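Local coordinates for 'Carboxyl esterase 2 (Tuber melanosporum Mel28, PDB 5MIF), which probably hydrolyses carboxylic esters, as an archaea-like fungal member of the alpha/beta hydrolase fold, at residues A92-P97 / G140-F145; P159-Y164 / S200-K205; P181-F186 / L210-V215. All coordinates share one frame; numbering follows the deposited sequence.

Contact 1: residues A92-P97 / G140-F145; sequences AYLYKP and GAAVFF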
loop_
_atom_site.group_PDB
_atom_site.type_symbol
_atom_site.label_atom_id
_atom_site.label_comp_id
_atom_site.label_asym_id
_atom_site.label_seq_id
_atom_site.Cartn_x
_atom_site.Cartn_y
_atom_site.Cartn_z
ATOM N N ALA A 92 3.639 -9.453 -29.301
ATOM C CA ALA A 92 2.804 -8.881 -28.252
ATOM C C ALA A 92 1.510 -9.682 -28.108
ATOM O O ALA A 92 0.978 -10.209 -29.091
ATOM C CB ALA A 92 2.504 -7.405 -28.552
ATOM N N TYR A 93 1.023 -9.791 -26.876
ATOM C CA TYR A 93 -0.261 -10.414 -26.629
ATOM C C TYR A 93 -1.254 -9.362 -26.113
ATOM O O TYR A 93 -0.993 -8.709 -25.108
ATOM C CB TYR A 93 -0.130 -11.556 -25.622
ATOM C CG TYR A 93 0.811 -12.671 -26.051
ATOM C CD1 TYR A 93 2.185 -12.571 -25.840
ATOM C CD2 TYR A 93 0.329 -13.804 -26.700
ATOM C CE1 TYR A 93 3.056 -13.591 -26.248
ATOM C CE2 TYR A 93 1.185 -14.824 -27.108
ATOM C CZ TYR A 93 2.545 -14.711 -26.885
ATOM O OH TYR A 93 3.384 -15.725 -27.293
ATOM N N LEU A 94 -2.397 -9.207 -26.777
ATOM C CA LEU A 94 -3.427 -8.311 -26.256
ATOM C C LEU A 94 -4.473 -9.124 -25.501
ATOM O O LEU A 94 -5.190 -9.923 -26.093
ATOM C CB LEU A 94 -4.093 -7.510 -27.373
ATOM C CG LEU A 94 -5.173 -6.499 -26.938
ATOM C CD1 LEU A 94 -4.558 -5.389 -26.084
ATOM C CD2 LEU A 94 -5.902 -5.910 -28.137
ATOM N N TYR A 95 -4.545 -8.923 -24.191
ATOM C CA TYR A 95 -5.536 -9.613 -23.376
ATOM C C TYR A 95 -6.681 -8.676 -23.013
ATOM O O TYR A 95 -6.439 -7.577 -22.513
ATOM C CB TYR A 95 -4.912 -10.164 -22.107
ATOM C CG TYR A 95 -3.726 -11.082 -22.307
ATOM C CD1 TYR A 95 -3.876 -12.353 -22.874
ATOM C CD2 TYR A 95 -2.467 -10.705 -21.864
ATOM C CE1 TYR A 95 -2.774 -13.207 -23.012
ATOM C CE2 TYR A 95 -1.376 -11.532 -21.999
ATOM C CZ TYR A 95 -1.525 -12.776 -22.569
ATOM O OH TYR A 95 -0.402 -13.566 -22.670
ATOM N N LYS A 96 -7.914 -9.105 -23.285
ATOM C CA LYS A 96 -9.112 -8.307 -22.980
ATOM C C LYS A 96 -10.106 -9.048 -22.098
ATOM O O LYS A 96 -10.389 -10.214 -22.337
ATOM C CB LYS A 96 -9.827 -7.887 -24.267
ATOM C CG LYS A 96 -8.982 -7.113 -25.241
ATOM C CD LYS A 96 -9.850 -6.459 -26.301
ATOM C CE LYS A 96 -10.105 -7.442 -27.429
ATOM N NZ LYS A 96 -11.083 -6.921 -28.405
ATOM N N PRO A 97 -10.636 -8.376 -21.071
ATOM C CA PRO A 97 -11.712 -9.000 -20.292
ATOM C C PRO A 97 -12.958 -9.284 -21.156
ATOM O O PRO A 97 -13.206 -8.610 -22.156
ATOM C CB PRO A 97 -12.033 -7.947 -19.232
ATOM C CG PRO A 97 -11.641 -6.646 -19.875
ATOM C CD PRO A 97 -10.418 -6.967 -20.695
ATOM N N GLY A 140 -10.109 -4.167 -14.777
ATOM C CA GLY A 140 -11.127 -4.143 -15.817
ATOM C C GLY A 140 -10.585 -3.651 -17.153
ATOM O O GLY A 140 -11.337 -3.455 -18.107
ATOM N N ALA A 141 -9.269 -3.474 -17.233
ATOM C CA ALA A 141 -8.643 -2.997 -18.456
ATOM C C ALA A 141 -8.070 -4.150 -19.277
ATOM O O ALA A 141 -7.849 -5.255 -18.764
ATOM C CB ALA A 141 -7.541 -1.991 -18.139
ATOM N N ALA A 142 -7.813 -3.866 -20.549
ATOM C CA ALA A 142 -7.032 -4.766 -21.387
ATOM C C ALA A 142 -5.562 -4.704 -20.971
ATOM O O ALA A 142 -5.103 -3.683 -20.435
ATOM C CB ALA A 142 -7.182 -4.401 -22.854
ATOM N N VAL A 143 -4.827 -5.789 -21.235
ATOM C CA VAL A 143 -3.387 -5.832 -20.973
ATOM C C VAL A 143 -2.646 -6.107 -22.289
ATOM O O VAL A 143 -2.922 -7.092 -22.984
ATOM C CB VAL A 143 -3.017 -6.911 -19.940
ATOM C CG1 VAL A 143 -1.492 -7.090 -19.876
ATOM C CG2 VAL A 143 -3.575 -6.554 -18.564
ATOM N N PHE A 144 -1.735 -5.199 -22.627
ATOM C CA PHE A 144 -0.887 -5.292 -23.807
ATOM C C PHE A 144 0.460 -5.781 -23.310
ATOM O O PHE A 144 1.285 -5.000 -22.823
ATOM C CB PHE A 144 -0.805 -3.921 -24.497
ATOM C CG PHE A 144 0.013 -3.891 -25.763
ATOM C CD1 PHE A 144 -0.474 -4.439 -26.942
ATOM C CD2 PHE A 144 1.232 -3.238 -25.792
ATOM C CE1 PHE A 144 0.269 -4.379 -28.113
ATOM C CE2 PHE A 144 1.976 -3.173 -26.956
ATOM C CZ PHE A 144 1.498 -3.749 -28.118
ATOM N N PHE A 145 0.656 -7.091 -23.382
ATOM C CA PHE A 145 1.826 -7.731 -22.791
ATOM C C PHE A 145 2.921 -7.892 -23.854
ATOM O O PHE A 145 2.762 -8.657 -24.817
ATOM C CB PHE A 145 1.422 -9.083 -22.200
ATOM C CG PHE A 145 2.512 -9.779 -21.441
ATOM C CD1 PHE A 145 3.404 -10.624 -22.097
ATOM C CD2 PHE A 145 2.625 -9.624 -20.080
ATOM C CE1 PHE A 145 4.409 -11.287 -21.399
ATOM C CE2 PHE A 145 3.631 -10.282 -19.365
ATOM C CZ PHE A 145 4.521 -11.122 -20.027
#

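Contact 2: residues P159-Y164 / S200-K205; sequences PNEQCY and SLLSIK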
loop_
_atom_site.group_PDB
_atom_site.type_symbol
_atom_site.label_atom_id
_atom_site.label_comp_id
_atom_site.label_asym_id
_atom_site.label_seq_id
_atom_site.Cartn_x
_atom_site.Cartn_y
_atom_site.Cartn_z
ATOM N N PRO A 159 15.863 -4.551 -26.147
ATOM C CA PRO A 159 14.554 -4.802 -25.514
ATOM C C PRO A 159 13.802 -3.492 -25.187
ATOM O O PRO A 159 12.571 -3.434 -25.347
ATOM C CB PRO A 159 14.912 -5.576 -24.243
ATOM C CG PRO A 159 16.271 -6.228 -24.563
ATOM C CD PRO A 159 16.973 -5.178 -25.394
ATOM N N ASN A 160 14.533 -2.467 -24.754
ATOM C CA ASN A 160 13.950 -1.155 -24.523
ATOM C C ASN A 160 13.253 -0.613 -25.767
ATOM O O ASN A 160 12.115 -0.137 -25.697
ATOM C CB ASN A 160 15.032 -0.172 -24.081
ATOM C CG ASN A 160 15.900 -0.735 -22.967
ATOM O OD1 ASN A 160 16.574 -1.747 -23.149
ATOM N ND2 ASN A 160 15.896 -0.077 -21.817
ATOM N N GLU A 161 13.947 -0.676 -26.902
ATOM C CA GLU A 161 13.417 -0.138 -28.149
ATOM C C GLU A 161 12.303 -1.015 -28.702
ATOM O O GLU A 161 11.402 -0.517 -29.377
ATOM C CB GLU A 161 14.531 0.051 -29.179
ATOM C CG GLU A 161 15.577 1.110 -28.784
ATOM C CD GLU A 161 15.041 2.542 -28.770
ATOM O OE1 GLU A 161 13.934 2.793 -29.283
ATOM O OE2 GLU A 161 15.754 3.439 -28.276
ATOM N N GLN A 162 12.368 -2.319 -28.439
ATOM C CA GLN A 162 11.265 -3.197 -28.817
ATOM C C GLN A 162 10.001 -2.759 -28.083
ATOM O O GLN A 162 8.941 -2.606 -28.690
ATOM C CB GLN A 162 11.570 -4.660 -28.474
ATOM C CG GLN A 162 12.532 -5.359 -29.433
ATOM C CD GLN A 162 12.691 -6.830 -29.107
ATOM O OE1 GLN A 162 12.885 -7.201 -27.949
ATOM N NE2 GLN A 162 12.570 -7.681 -30.124
ATOM N N CYS A 163 10.132 -2.561 -26.772
ATOM C CA CYS A 163 9.013 -2.149 -25.927
ATOM C C CYS A 163 8.496 -0.791 -26.366
ATOM O O CYS A 163 7.289 -0.588 -26.486
ATOM C CB CYS A 163 9.433 -2.103 -24.468
ATOM S SG CYS A 163 9.720 -3.720 -23.776
ATOM N N TYR A 164 9.415 0.135 -26.609
ATOM C CA TYR A 164 9.027 1.447 -27.101
ATOM C C TYR A 164 8.284 1.319 -28.428
ATOM O O TYR A 164 7.215 1.909 -28.590
ATOM C CB TYR A 164 10.237 2.371 -27.242
ATOM C CG TYR A 164 9.855 3.713 -27.808
ATOM C CD1 TYR A 164 9.315 4.695 -26.997
ATOM C CD2 TYR A 164 9.997 3.985 -29.164
ATOM C CE1 TYR A 164 8.950 5.920 -27.511
ATOM C CE2 TYR A 164 9.636 5.200 -29.691
ATOM C CZ TYR A 164 9.109 6.169 -28.862
ATOM O OH TYR A 164 8.740 7.392 -29.389
ATOM N N SER A 200 8.999 5.278 -20.839
ATOM C CA SER A 200 8.500 6.600 -20.451
ATOM C C SER A 200 9.521 7.681 -20.842
ATOM O O SER A 200 9.172 8.674 -21.471
ATOM C CB SER A 200 8.204 6.659 -18.943
ATOM O OG SER A 200 7.031 5.917 -18.599
ATOM N N LEU A 201 10.780 7.471 -20.472
ATOM C CA LEU A 201 11.842 8.427 -20.752
ATOM C C LEU A 201 12.039 8.630 -22.261
ATOM O O LEU A 201 12.203 9.754 -22.725
ATOM C CB LEU A 201 13.147 7.974 -20.088
ATOM C CG LEU A 201 14.392 8.832 -20.323
ATOM C CD1 LEU A 201 14.171 10.237 -19.804
ATOM C CD2 LEU A 201 15.600 8.197 -19.653
ATOM N N LEU A 202 12.000 7.540 -23.022
ATOM C CA LEU A 202 12.134 7.617 -24.470
ATOM C C LEU A 202 10.948 8.388 -25.069
ATOM O O LEU A 202 11.101 9.111 -26.053
ATOM C CB LEU A 202 12.250 6.203 -25.083
ATOM C CG LEU A 202 13.545 5.399 -24.842
ATOM C CD1 LEU A 202 13.418 3.935 -25.282
ATOM C CD2 LEU A 202 14.752 6.054 -25.533
ATOM N N SER A 203 9.760 8.225 -24.497
ATOM C CA SER A 203 8.601 8.981 -24.975
ATOM C C SER A 203 8.807 10.484 -24.763
ATOM O O SER A 203 8.435 11.304 -25.607
ATOM C CB SER A 203 7.328 8.527 -24.273
ATOM O OG SER A 203 7.152 7.137 -24.426
ATOM N N ILE A 204 9.408 10.834 -23.629
ATOM C CA ILE A 204 9.689 12.229 -23.313
ATOM C C ILE A 204 10.720 12.788 -24.302
ATOM O O ILE A 204 10.493 13.825 -24.914
ATOM C CB ILE A 204 10.171 12.371 -21.861
ATOM C CG1 ILE A 204 8.978 12.171 -20.913
ATOM C CG2 ILE A 204 10.808 13.734 -21.635
ATOM C CD1 ILE A 204 9.349 11.777 -19.505
ATOM N N LYS A 205 11.814 12.058 -24.506
ATOM C CA LYS A 205 12.835 12.454 -25.484
ATOM C C LYS A 205 12.337 12.605 -26.920
ATOM O O LYS A 205 12.849 13.445 -27.666
ATOM C CB LYS A 205 13.982 11.443 -25.482
ATOM C CG LYS A 205 14.798 11.470 -24.218
ATOM C CD LYS A 205 15.918 10.427 -24.233
ATOM C CE LYS A 205 16.774 10.607 -23.000
ATOM N NZ LYS A 205 18.234 10.520 -23.254
#

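Contact 3: residues P181-F186 / L210-V215; sequences PTNMGF and LPKFQV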
loop_
_atom_site.group_PDB
_atom_site.type_symbol
_atom_site.label_atom_id
_atom_site.label_comp_id
_atom_site.label_asym_id
_atom_site.label_seq_id
_atom_site.Cartn_x
_atom_site.Cartn_y
_atom_site.Cartn_z
ATOM N N PRO A 181 -6.144 3.933 -26.918
ATOM C CA PRO A 181 -4.744 4.315 -26.705
ATOM C C PRO A 181 -4.581 5.615 -25.924
ATOM O O PRO A 181 -3.499 5.869 -25.403
ATOM C CB PRO A 181 -4.202 4.474 -28.134
ATOM C CG PRO A 181 -5.144 3.671 -28.994
ATOM C CD PRO A 181 -6.483 3.847 -28.348
ATOM N N THR A 182 -5.641 6.411 -25.820
ATOM C CA THR A 182 -5.585 7.635 -25.029
ATOM C C THR A 182 -5.877 7.360 -23.561
ATOM O O THR A 182 -5.758 8.249 -22.726
ATOM C CB THR A 182 -6.585 8.698 -25.537
ATOM O OG1 THR A 182 -7.906 8.363 -25.093
ATOM C CG2 THR A 182 -6.566 8.772 -27.047
ATOM N N ASN A 183 -6.266 6.134 -23.241
ATOM C CA ASN A 183 -6.394 5.739 -21.848
ATOM C C ASN A 183 -5.431 4.612 -21.484
ATOM O O ASN A 183 -5.854 3.503 -21.139
ATOM C CB ASN A 183 -7.826 5.318 -21.538
ATOM C CG ASN A 183 -8.572 6.377 -20.780
ATOM O OD1 ASN A 183 -8.262 6.655 -19.618
ATOM N ND2 ASN A 183 -9.546 7.008 -21.439
ATOM N N MET A 184 -4.136 4.917 -21.507
ATOM C CA MET A 184 -3.116 3.877 -21.403
ATOM C C MET A 184 -2.381 3.907 -20.074
ATOM O O MET A 184 -2.019 4.973 -19.582
ATOM C CB MET A 184 -2.102 4.026 -22.546
ATOM C CG MET A 184 -1.100 2.874 -22.668
ATOM S SD MET A 184 0.121 3.146 -23.970
ATOM C CE MET A 184 -0.926 3.090 -25.411
ATOM N N GLY A 185 -2.135 2.726 -19.513
ATOM C CA GLY A 185 -1.238 2.618 -18.389
ATOM C C GLY A 185 0.038 1.894 -18.791
ATOM O O GLY A 185 0.062 1.154 -19.792
ATOM N N PHE A 186 1.102 2.148 -18.033
ATOM C CA PHE A 186 2.326 1.351 -18.060
ATOM C C PHE A 186 2.434 0.574 -16.760
ATOM O O PHE A 186 2.197 1.125 -15.683
ATOM C CB PHE A 186 3.587 2.216 -18.191
ATOM C CG PHE A 186 3.882 2.700 -19.576
ATOM C CD1 PHE A 186 3.024 2.456 -20.628
ATOM C CD2 PHE A 186 5.052 3.407 -19.821
ATOM C CE1 PHE A 186 3.325 2.929 -21.903
ATOM C CE2 PHE A 186 5.356 3.875 -21.078
ATOM C CZ PHE A 186 4.491 3.627 -22.128
ATOM N N LEU A 210 2.739 9.733 -23.559
ATOM C CA LEU A 210 2.968 9.066 -22.284
ATOM C C LEU A 210 1.695 8.406 -21.796
ATOM O O LEU A 210 0.611 8.822 -22.170
ATOM C CB LEU A 210 3.451 10.070 -21.231
ATOM C CG LEU A 210 4.897 10.543 -21.286
ATOM C CD1 LEU A 210 5.050 11.752 -20.374
ATOM C CD2 LEU A 210 5.855 9.406 -20.884
ATOM N N PRO A 211 1.815 7.391 -20.935
ATOM C CA PRO A 211 0.594 6.814 -20.363
ATOM C C PRO A 211 -0.032 7.754 -19.337
ATOM O O PRO A 211 0.667 8.637 -18.847
ATOM C CB PRO A 211 1.100 5.528 -19.702
ATOM C CG PRO A 211 2.497 5.900 -19.250
ATOM C CD PRO A 211 3.033 6.768 -20.378
ATOM N N LYS A 212 -1.307 7.560 -19.005
ATOM C CA LYS A 212 -1.957 8.370 -17.976
ATOM C C LYS A 212 -1.424 8.014 -16.593
ATOM O O LYS A 212 -1.438 8.827 -15.667
ATOM C CB LYS A 212 -3.473 8.180 -18.011
ATOM C CG LYS A 212 -4.226 9.246 -18.790
ATOM C CD LYS A 212 -5.725 9.012 -18.686
ATOM C CE LYS A 212 -6.495 9.790 -19.739
ATOM N NZ LYS A 212 -7.949 9.488 -19.617
ATOM N N PHE A 213 -0.955 6.781 -16.455
ATOM C CA PHE A 213 -0.588 6.258 -15.156
ATOM C C PHE A 213 0.440 5.142 -15.307
ATOM O O PHE A 213 0.351 4.331 -16.226
ATOM C CB PHE A 213 -1.843 5.769 -14.419
ATOM C CG PHE A 213 -1.590 5.355 -13.008
ATOM C CD1 PHE A 213 -1.138 6.271 -12.071
ATOM C CD2 PHE A 213 -1.848 4.054 -12.601
ATOM C CE1 PHE A 213 -0.907 5.894 -10.761
ATOM C CE2 PHE A 213 -1.632 3.663 -11.284
ATOM C CZ PHE A 213 -1.148 4.590 -10.359
ATOM N N GLN A 214 1.417 5.112 -14.408
ATOM C CA GLN A 214 2.500 4.139 -14.493
ATOM C C GLN A 214 2.690 3.464 -13.149
ATOM O O GLN A 214 2.717 4.136 -12.114
ATOM C CB GLN A 214 3.810 4.823 -14.950
ATOM C CG GLN A 214 5.077 3.954 -14.842
ATOM C CD GLN A 214 6.327 4.643 -15.392
ATOM O OE1 GLN A 214 6.960 4.152 -16.337
ATOM N NE2 GLN A 214 6.699 5.778 -14.788
ATOM N N VAL A 215 2.799 2.137 -13.158
ATOM C CA VAL A 215 3.110 1.402 -11.943
ATOM C C VAL A 215 4.472 0.683 -12.075
ATOM O O VAL A 215 4.705 -0.061 -13.028
ATOM C CB VAL A 215 2.024 0.375 -11.595
ATOM C CG1 VAL A 215 2.442 -0.368 -10.354
ATOM C CG2 VAL A 215 0.658 1.064 -11.333
#

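Contact 1: residues A92-P97 / G140-F145
Residues A92-P97 and G140-F145 pair as antiparallel strands in the mixed sheet of an alpha/beta hydrolase. Strand 90-97 runs against both of its neighbours, 75-82 on one edge and 142-147 on the other, and 142-147 opens the parallel part of the sheet. Two hydrogen-bonded pairs make the ladder. Y93 and F145 exchange bonds, Y93 N to F145 O and F145 N to Y93 O, each 2.9 Å. The second pair is tighter: Y95 N to V143 O and V143 N to Y95 O are both 2.7 Å, and the former is nearly straight at 175°. Between them L94 and F144 form a non-hydrogen-bonded pair on the other face, where L94 CD1 comes to the edge of the F144 ring and A92 CB sits 3.8 Å from F144 CE1. Y95, V143 and F145 pack on I132 and I136 of helix 129-139, and Y93 lies on P125 and I79. K96, its chain bent at chi3, hydrogen-bonds through NZ to L177 O; its CG lies against A142 CB. At the far end, P97 CD rests on A141 O at 3.6 Å. Y95 keeps CG anti to its carbonyl carbon (chi1 -56°), which lays its ring alongside F145, with Y95 CE2 3.7 Å from F145 CB.

Contact 2: residues P159-Y164 / S200-K205
N160 ND2 is gripped by two oxygens of helix 191-206, S198 OG and E194 OE2, while the backbone O of the same N160 has L202 CD1 4.3 Å away. Helix 158-173 is thus tied to the first half of helix 191-206 by polar bonds, and further along, side chains meet across the gap between the axes. The short segments cross at -69° with axes 10.4 Å apart, a wide spacing that Y164 and L202 bridge. Y164 turns CG anti to its backbone N (chi1 178°), which carries the ring across to the second helix. There its CD1 lies 3.8 Å from L202 CB, and S203 OG comes in the plane of the ring, at its edge, 3.8 Å from Y164 CE1. The hydrogen bond of that hydroxyl goes to V199 O, one turn earlier. The phenol oxygen of Y164 is hydrogen-bonded with T208 OG1, fixing the far end of the ring. L202 sends both methyls toward the carboxylate of E161, whose chain, bent at chi2, crosses it at about a right angle; E161 OE2 is 3.8 Å from L202 CD1. The charge finds its mate in R206, which forms a salt bridge with E161 OE2 and also makes a cation-pi contact with Y164, and so probably helps to hold both side chains. C163 packs on V199 of helix 191-206, and F251 of helix 241-251 packs on P159 and N160 of this helix pair, which lies on one side of the sheet over strand 184-189.

Contact 3: residues P181-F186 / L210-V215
The ring of F186 is overlapped over one face by P211, whose CG sits 3.6 Å from the ring centroid and 15° off the normal, a CH-pi contact. The proline belongs to the loop leading into strand 213-217, the second strand of the beta-alpha-beta unit formed by strand 184-189, helix 191-206 and strand 213-217 of the alpha/beta hydrolase fold. CG of F186 stands anti to the carbonyl carbon (chi1 -79°), which brings the ring up beneath that helix, against S196, V199 and S200, while F115 meets it edge-to-face. With an alanine here, P211 would probably lose its aromatic partner and a gap would open beneath helix 191-206. The strands run roughly parallel. F186 N donates to F213 O at 2.9 Å, and F186 O accepts from V215 N at 2.8 Å, so both the N-H and the C=O of F186 are bonded to the second strand. One step earlier K212 N reaches M184 O at 2.7 Å, bent at the hydrogen (142°). F213, on the face opposite F186, and V215 both pack on helix 329-345, and V215 lies near what is probably the nucleophile elbow. M184 instead packs on helix 158-173 through V167, L170 and L171. At the exposed end, K212 extends its chain back along the loop, and its CE passes 3.4 Å from T182 O. N183 ND2 bonds to D180 OD2, which probably helps to keep the amide turned so that K212 NZ bonds to N183 OD1 at 2.9 Å, coming from above the carbonyl plane.

All three contacts are largely buried, but contact 3 runs out to solvent at K212 and T182. Contacts 1 and 3 belong to one sheet, their centres about 13 Å apart: contact 1 joins an antiparallel strand to it, contact 3 two parallel neighbours. Both have backbone bonds between strands, to which contact 3 adds proline-aromatic packing and a lysine-amide bond. Contact 2 has no such ladder; side chains do most of the spanning between its two helices, with charges and hydroxyls tied mainly to residues beyond its segments. Contacts 2 and 3 alternate along the chain and touch, S200 OG lying 3.4 Å from F186 CD2 and S203 CB 3.8 Å from L210 CD2. Contact 1 closes earlier in the sequence and touches neither.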